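Local coordinates for protein possible HxlR family transcriptional factor (Thermoplasma volcanium, PDB 3DF8) that probably binds DNA as a dimeric winged helix-turn-helix transcriptional regulator of the HxlR family, at residues M30-V35 and K65-S70; S34-G39 and N46-S51. All blocks are in the same frame, centred on the assembly; numbering follows the deposited sequence.

Contact 1 of 2, residues M30-V35 and K65-S70; sequences MLIISV and KDLIDS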
HETATM    1  N   MSE A  30       5.205   2.505  -3.834  1.00 28.10           N
HETATM    2  CA  MSE A  30       4.324   1.662  -4.663  1.00 29.83           C
HETATM    3  C   MSE A  30       4.382   2.131  -6.112  1.00 30.09           C
HETATM    4  O   MSE A  30       4.378   1.316  -7.057  1.00 30.64           O
HETATM    5  CB  MSE A  30       2.893   1.640  -4.122  1.00 28.47           C
HETATM    6  CG  MSE A  30       2.787   0.882  -2.815  1.00 31.09           C
HETATM    7 SE   MSE A  30       0.950   0.831  -2.129  0.70 33.89          SE
HETATM    8  CE  MSE A  30       1.126   2.375  -0.916  1.00 34.51           C
ATOM      9  N   LEU A  31       4.470   3.439  -6.301  1.00 29.49           N
ATOM     10  CA  LEU A  31       4.586   3.978  -7.669  1.00 29.99           C
ATOM     11  C   LEU A  31       5.922   3.579  -8.309  1.00 30.67           C
ATOM     12  O   LEU A  31       5.946   3.309  -9.520  1.00 29.61           O
ATOM     13  CB  LEU A  31       4.431   5.473  -7.668  1.00 28.61           C
ATOM     14  CG  LEU A  31       3.010   5.984  -7.368  1.00 27.57           C
ATOM     15  CD1 LEU A  31       3.067   7.524  -7.228  1.00 29.53           C
ATOM     16  CD2 LEU A  31       1.998   5.463  -8.388  1.00 32.58           C
ATOM     17  N   ILE A  32       7.016   3.580  -7.539  1.00 29.61           N
ATOM     18  CA  ILE A  32       8.334   3.150  -8.086  1.00 29.63           C
ATOM     19  C   ILE A  32       8.240   1.670  -8.536  1.00 29.77           C
ATOM     20  O   ILE A  32       8.642   1.315  -9.663  1.00 31.22           O
ATOM     21  CB  ILE A  32       9.454   3.356  -7.075  1.00 30.11           C
ATOM     22  CG1 ILE A  32       9.689   4.878  -6.874  1.00 28.44           C
ATOM     23  CG2 ILE A  32      10.727   2.645  -7.562  1.00 28.91           C
ATOM     24  CD1 ILE A  32      10.492   5.296  -5.575  1.00 31.16           C
ATOM     25  N   ILE A  33       7.747   0.805  -7.655  1.00 29.65           N
ATOM     26  CA  ILE A  33       7.530  -0.608  -8.027  1.00 29.78           C
ATOM     27  C   ILE A  33       6.676  -0.742  -9.276  1.00 30.83           C
ATOM     28  O   ILE A  33       6.984  -1.525 -10.154  1.00 31.62           O
ATOM     29  CB  ILE A  33       6.939  -1.430  -6.845  1.00 29.54           C
ATOM     30  CG1 ILE A  33       7.971  -1.444  -5.691  1.00 30.49           C
ATOM     31  CG2 ILE A  33       6.431  -2.837  -7.292  1.00 28.42           C
ATOM     32  CD1 ILE A  33       7.430  -1.986  -4.339  1.00 31.56           C
ATOM     33  N   SER A  34       5.595   0.035  -9.340  1.00 30.02           N
ATOM     34  CA  SER A  34       4.698  -0.028 -10.504  1.00 29.45           C
ATOM     35  C   SER A  34       5.394   0.403 -11.807  1.00 28.34           C
ATOM     36  O   SER A  34       5.294  -0.283 -12.863  1.00 29.92           O
ATOM     37  CB  SER A  34       3.498   0.861 -10.224  1.00 29.54           C
ATOM     38  OG  SER A  34       2.838   0.442  -9.027  1.00 33.14           O
ATOM     39  N   VAL A  35       6.103   1.519 -11.775  1.00 29.48           N
ATOM     40  CA  VAL A  35       6.693   2.004 -13.035  0.50 29.47           C
ATOM     41  C   VAL A  35       7.848   1.097 -13.474  1.00 29.83           C
ATOM     42  O   VAL A  35       8.097   0.963 -14.657  1.00 29.45           O
ATOM     43  CB  VAL A  35       7.078   3.520 -13.031  0.50 29.52           C
ATOM     44  CG1 VAL A  35       5.834   4.393 -12.852  0.50 29.61           C
ATOM     45  CG2 VAL A  35       8.169   3.845 -11.980  0.50 29.25           C
ATOM     46  N   LYS A  65      17.417   2.649  -2.987  1.00 30.75           N
ATOM     47  CA  LYS A  65      18.376   1.959  -2.114  1.00 30.94           C
ATOM     48  C   LYS A  65      17.619   1.008  -1.171  1.00 30.64           C
ATOM     49  O   LYS A  65      18.065  -0.128  -0.944  1.00 30.81           O
ATOM     50  CB  LYS A  65      19.164   2.960  -1.300  1.00 31.13           C
ATOM     51  CG  LYS A  65      20.061   2.307  -0.285  1.00 33.76           C
ATOM     52  CD  LYS A  65      20.715   3.329   0.602  1.00 38.55           C
ATOM     53  CE  LYS A  65      21.310   2.623   1.816  1.00 40.18           C
ATOM     54  NZ  LYS A  65      22.237   1.553   1.352  1.00 43.76           N
ATOM     55  N   ASP A  66      16.485   1.466  -0.636  1.00 29.42           N
ATOM     56  CA  ASP A  66      15.785   0.664   0.368  1.00 29.50           C
ATOM     57  C   ASP A  66      15.218  -0.537  -0.375  1.00 28.62           C
ATOM     58  O   ASP A  66      15.154  -1.640   0.181  1.00 28.98           O
ATOM     59  CB  ASP A  66      14.635   1.432   1.028  1.00 30.07           C
ATOM     60  CG  ASP A  66      15.099   2.505   1.986  1.00 34.15           C
ATOM     61  OD1 ASP A  66      16.248   2.432   2.484  1.00 36.32           O
ATOM     62  OD2 ASP A  66      14.249   3.398   2.242  1.00 37.95           O
ATOM     63  N   LEU A  67      14.774  -0.293  -1.610  1.00 28.40           N
ATOM     64  CA  LEU A  67      14.219  -1.389  -2.415  1.00 26.03           C
ATOM     65  C   LEU A  67      15.256  -2.444  -2.805  1.00 27.98           C
ATOM     66  O   LEU A  67      14.950  -3.645  -2.849  1.00 28.27           O
ATOM     67  CB  LEU A  67      13.471  -0.871  -3.661  1.00 27.42           C
ATOM     68  CG  LEU A  67      12.112  -0.227  -3.395  1.00 26.45           C
ATOM     69  CD1 LEU A  67      11.701   0.665  -4.632  1.00 26.39           C
ATOM     70  CD2 LEU A  67      10.998  -1.171  -3.003  1.00 28.59           C
ATOM     71  N   ILE A  68      16.464  -1.987  -3.120  1.00 27.87           N
ATOM     72  CA  ILE A  68      17.599  -2.896  -3.392  1.00 28.22           C
ATOM     73  C   ILE A  68      17.927  -3.687  -2.108  1.00 28.92           C
ATOM     74  O   ILE A  68      18.071  -4.912  -2.129  1.00 28.86           O
ATOM     75  CB  ILE A  68      18.813  -2.096  -3.873  1.00 27.86           C
ATOM     76  CG1 ILE A  68      18.549  -1.514  -5.267  1.00 28.61           C
ATOM     77  CG2 ILE A  68      20.088  -2.995  -3.861  1.00 27.84           C
ATOM     78  CD1 ILE A  68      19.640  -0.505  -5.729  1.00 28.47           C
ATOM     79  N   ASP A  69      18.036  -2.987  -0.991  1.00 28.29           N
ATOM     80  CA  ASP A  69      18.342  -3.640   0.293  1.00 30.66           C
ATOM     81  C   ASP A  69      17.302  -4.708   0.678  1.00 30.59           C
ATOM     82  O   ASP A  69      17.655  -5.738   1.271  1.00 30.51           O
ATOM     83  CB  ASP A  69      18.528  -2.589   1.382  1.00 31.59           C
ATOM     84  CG  ASP A  69      19.804  -1.751   1.195  1.00 36.35           C
ATOM     85  OD1 ASP A  69      20.634  -2.058   0.298  1.00 40.91           O
ATOM     86  OD2 ASP A  69      19.982  -0.786   1.958  1.00 39.91           O
ATOM     87  N   SER A  70      16.041  -4.464   0.319  1.00 29.87           N
ATOM     88  CA  SER A  70      14.929  -5.361   0.627  0.50 30.17           C
ATOM     89  C   SER A  70      14.750  -6.480  -0.398  1.00 30.20           C
ATOM     90  O   SER A  70      13.874  -7.332  -0.237  1.00 30.92           O
ATOM     91  CB  SER A  70      13.641  -4.552   0.817  0.50 30.09           C
ATOM     92  OG  SER A  70      13.785  -3.688   1.939  0.50 30.21           O
TER
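Leu67 meets Ile32 and Ile33 with its two methyl branches. Both apolar contacts are made by branch ends. CD1 of Leu67 lies 3.7 Å from CG2 of Ile32, the short branch of that isoleucine. CD2 of Leu67 lies 3.9 Å from CD1 of Ile33, with CG1 of Ile33 a little farther off. Each isoleucine crosses the leucine at a slant. Both isoleucines have nearly the same first torsion (chi1 -69° and -63°), but they use different branches. Ile32 touches with CG2, on the far side of CB from the backbone N, and Ile33 with the long branch, on the N side. One leucine thus spans two successive residues of the facing helix. The backbones stay apart, with CA of Ile33 and CA of Leu67 8.8 Å from each other.

No hydrogen bond crosses the contact. The polar bonds stay within each helix. Ser34 OG donates to Met30 O at 2.6 Å, from above the carbonyl plane. Ser34 N reaches the same oxygen from the opposite face.

The contact is buried and joins helix 29-36 to the C-terminal end of helix 57-69. Leu24 of helix 21-25 also touches Ile33, and Ile52 and Ile55 touch Ile32. Val73 of strand 73-77 packs on Leu67, and Arg93 of helix 87-108 packs on Ile33.

Contact 2 of 2, residues S34-G39 and N46-S51; sequences SVLGNG and NDIRSS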
ATOM      1  N   SER A  34       5.595   0.035  -9.340  1.00 30.02           N
ATOM      2  CA  SER A  34       4.698  -0.028 -10.504  1.00 29.45           C
ATOM      3  C   SER A  34       5.394   0.403 -11.807  1.00 28.34           C
ATOM      4  O   SER A  34       5.294  -0.283 -12.863  1.00 29.92           O
ATOM      5  CB  SER A  34       3.498   0.861 -10.224  1.00 29.54           C
ATOM      6  OG  SER A  34       2.838   0.442  -9.027  1.00 33.14           O
ATOM      7  N   VAL A  35       6.103   1.519 -11.775  1.00 29.48           N
ATOM      8  CA  VAL A  35       6.693   2.004 -13.035  0.50 29.47           C
ATOM      9  C   VAL A  35       7.848   1.097 -13.474  1.00 29.83           C
ATOM     10  O   VAL A  35       8.097   0.963 -14.657  1.00 29.45           O
ATOM     11  CB  VAL A  35       7.078   3.520 -13.031  0.50 29.52           C
ATOM     12  CG1 VAL A  35       5.834   4.393 -12.852  0.50 29.61           C
ATOM     13  CG2 VAL A  35       8.169   3.845 -11.980  0.50 29.25           C
ATOM     14  N   LEU A  36       8.543   0.467 -12.515  1.00 29.61           N
ATOM     15  CA  LEU A  36       9.670  -0.415 -12.882  1.00 31.83           C
ATOM     16  C   LEU A  36       9.216  -1.616 -13.710  1.00 32.62           C
ATOM     17  O   LEU A  36      10.008  -2.270 -14.436  1.00 33.33           O
ATOM     18  CB  LEU A  36      10.471  -0.830 -11.636  1.00 31.76           C
ATOM     19  CG  LEU A  36      11.524   0.160 -11.156  1.00 34.33           C
ATOM     20  CD1 LEU A  36      12.092  -0.224  -9.810  1.00 33.48           C
ATOM     21  CD2 LEU A  36      12.653   0.347 -12.202  1.00 33.15           C
ATOM     22  N   GLY A  37       7.926  -1.907 -13.618  1.00 32.67           N
ATOM     23  CA  GLY A  37       7.312  -2.971 -14.427  1.00 34.43           C
ATOM     24  C   GLY A  37       6.574  -2.506 -15.675  1.00 34.47           C
ATOM     25  O   GLY A  37       5.892  -3.306 -16.301  1.00 34.99           O
ATOM     26  N   ASN A  38       6.673  -1.220 -16.023  1.00 35.53           N
ATOM     27  CA  ASN A  38       6.144  -0.673 -17.291  1.00 35.74           C
ATOM     28  C   ASN A  38       7.102  -0.948 -18.458  1.00 37.71           C
ATOM     29  O   ASN A  38       8.205  -1.442 -18.246  1.00 38.33           O
ATOM     30  CB  ASN A  38       6.051   0.843 -17.235  1.00 35.54           C
ATOM     31  CG  ASN A  38       4.916   1.364 -16.376  1.00 32.45           C
ATOM     32  OD1 ASN A  38       4.010   0.640 -15.955  1.00 31.30           O
ATOM     33  ND2 ASN A  38       4.940   2.660 -16.165  1.00 29.32           N
ATOM     34  N   GLY A  39       6.708  -0.589 -19.682  1.00 39.07           N
ATOM     35  CA  GLY A  39       7.609  -0.721 -20.864  1.00 40.35           C
ATOM     36  C   GLY A  39       8.317  -2.063 -21.069  1.00 40.83           C
ATOM     37  O   GLY A  39       7.962  -3.073 -20.441  1.00 40.09           O
ATOM     38  N   ASN A  46      16.673   8.583 -14.845  1.00 30.11           N
ATOM     39  CA  ASN A  46      15.838   9.654 -15.419  0.50 30.41           C
ATOM     40  C   ASN A  46      14.507   9.148 -15.937  1.00 30.53           C
ATOM     41  O   ASN A  46      13.492   9.821 -15.780  1.00 31.41           O
ATOM     42  CB  ASN A  46      16.537  10.423 -16.545  0.50 30.92           C
ATOM     43  CG  ASN A  46      15.702  11.583 -17.041  0.50 31.12           C
ATOM     44  OD1 ASN A  46      15.520  12.567 -16.331  0.50 32.62           O
ATOM     45  ND2 ASN A  46      15.194  11.484 -18.269  0.50 32.99           N
ATOM     46  N   ASP A  47      14.513   7.961 -16.552  1.00 30.93           N
ATOM     47  CA  ASP A  47      13.281   7.322 -17.093  1.00 32.46           C
ATOM     48  C   ASP A  47      12.251   7.149 -15.958  1.00 31.87           C
ATOM     49  O   ASP A  47      11.052   7.434 -16.109  1.00 30.64           O
ATOM     50  CB  ASP A  47      13.544   5.896 -17.623  1.00 33.84           C
ATOM     51  CG  ASP A  47      14.324   5.845 -18.936  1.00 36.73           C
ATOM     52  OD1 ASP A  47      14.215   6.807 -19.764  1.00 37.68           O
ATOM     53  OD2 ASP A  47      15.018   4.787 -19.144  1.00 37.94           O
ATOM     54  N   ILE A  48      12.747   6.620 -14.846  1.00 30.43           N
ATOM     55  CA  ILE A  48      11.929   6.342 -13.660  1.00 30.48           C
ATOM     56  C   ILE A  48      11.397   7.646 -13.077  1.00 30.36           C
ATOM     57  O   ILE A  48      10.193   7.798 -12.869  1.00 29.97           O
ATOM     58  CB  ILE A  48      12.713   5.574 -12.586  1.00 30.17           C
ATOM     59  CG1 ILE A  48      13.153   4.214 -13.121  1.00 30.92           C
ATOM     60  CG2 ILE A  48      11.859   5.339 -11.361  1.00 28.80           C
ATOM     61  CD1 ILE A  48      14.366   3.608 -12.302  1.00 31.00           C
ATOM     62  N   ARG A  49      12.299   8.598 -12.834  1.00 29.39           N
ATOM     63  CA  ARG A  49      11.926   9.888 -12.249  1.00 30.94           C
ATOM     64  C   ARG A  49      10.885  10.628 -13.105  1.00 30.35           C
ATOM     65  O   ARG A  49       9.896  11.150 -12.576  1.00 30.44           O
ATOM     66  CB  ARG A  49      13.196  10.737 -12.035  1.00 30.61           C
ATOM     67  CG  ARG A  49      12.966  12.150 -11.458  1.00 31.60           C
ATOM     68  CD  ARG A  49      14.289  12.964 -11.358  1.00 34.32           C
ATOM     69  NE  ARG A  49      14.899  13.140 -12.677  1.00 39.66           N
ATOM     70  CZ  ARG A  49      16.209  13.179 -12.935  1.00 43.59           C
ATOM     71  NH1 ARG A  49      16.615  13.339 -14.184  1.00 45.11           N
ATOM     72  NH2 ARG A  49      17.121  13.055 -11.967  1.00 45.51           N
ATOM     73  N   SER A  50      11.077  10.614 -14.432  1.00 30.07           N
ATOM     74  CA  SER A  50      10.168  11.273 -15.369  1.00 31.54           C
ATOM     75  C   SER A  50       8.784  10.662 -15.384  1.00 31.04           C
ATOM     76  O   SER A  50       7.808  11.330 -15.739  1.00 30.98           O
ATOM     77  CB  SER A  50      10.737  11.182 -16.775  1.00 31.85           C
ATOM     78  OG  SER A  50      11.881  11.998 -16.885  1.00 35.55           O
ATOM     79  N   SER A  51       8.710   9.387 -15.005  1.00 30.50           N
ATOM     80  CA  SER A  51       7.467   8.626 -15.011  0.50 30.66           C
ATOM     81  C   SER A  51       6.637   8.829 -13.740  1.00 30.93           C
ATOM     82  O   SER A  51       5.498   8.384 -13.667  1.00 31.22           O
ATOM     83  CB  SER A  51       7.771   7.139 -15.174  0.50 30.43           C
ATOM     84  OG  SER A  51       8.419   6.889 -16.402  0.50 30.15           O
TER
HETATM   85  O   HOH W   1       7.119   4.103 -17.296  1.00 36.01           O
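Ile48 packs against Val35 and Leu36 where helix 29-36 meets helix 45-50 in the winged helix-turn-helix domain. Its two branches take different partners. CD1 of Ile48 lies 3.7 Å from CD2 of Leu36. CG2 of Ile48 lies 4.0 Å from CG2 of Val35. The long branch of Ile48 stands beside the backbone N (chi1 -62°), and CG2 is anti to that N. The two methyls point to different neighbours, CD1 to Leu36 and CG2 to Val35. The other methyl of Val35, CG1, meets CB of Ser51 at 4.1 Å, at the edge of the contact. Val35 is modelled in two conformers, and its methyl contacts belong to the one described.

The next shell includes apolar neighbours and a polar water bridge. Tyr83 of strand 81-85 touches both Leu36 and Ile48, and Leu60 of helix 57-69 also packs on Ile48. No direct hydrogen bond links the two segments. One water bridges them instead: in the conformer of Ser51 described, it accepts from Asn38 ND2 at 2.8 Å and donates to Ser51 OG at 3.2 Å. Asn38 is held in turn by the second subunit: its OD1 accepts from the backbone N of Arg6 there, and its ND2 donates to the O of Met4 there.

Ser51 has a further bond within 46-51. In the same conformer its OG donates to Asp47 O at 2.7 Å, from a position tilted 24° out of the carbonyl plane.

Contacts 1 and 2 both start from helix 29-36, and their centres are 11 Å apart. Contact 1 uses Ile32 and Ile33, and contact 2 uses the next turn, Val35 and Leu36. Helices 45-50 and 57-69 follow each other in the chain, and each packs on helix 29-36. The three helices thus form a compact core, consistent with the helix-turn-helix part of a DNA-binding domain. Contact 1 lies about 4 Å from the centre of the chain and contact 2 about 11 Å, measured between centres. Leu5 of the second subunit packs on Ser34 and Val35, the two residues common to both ranges.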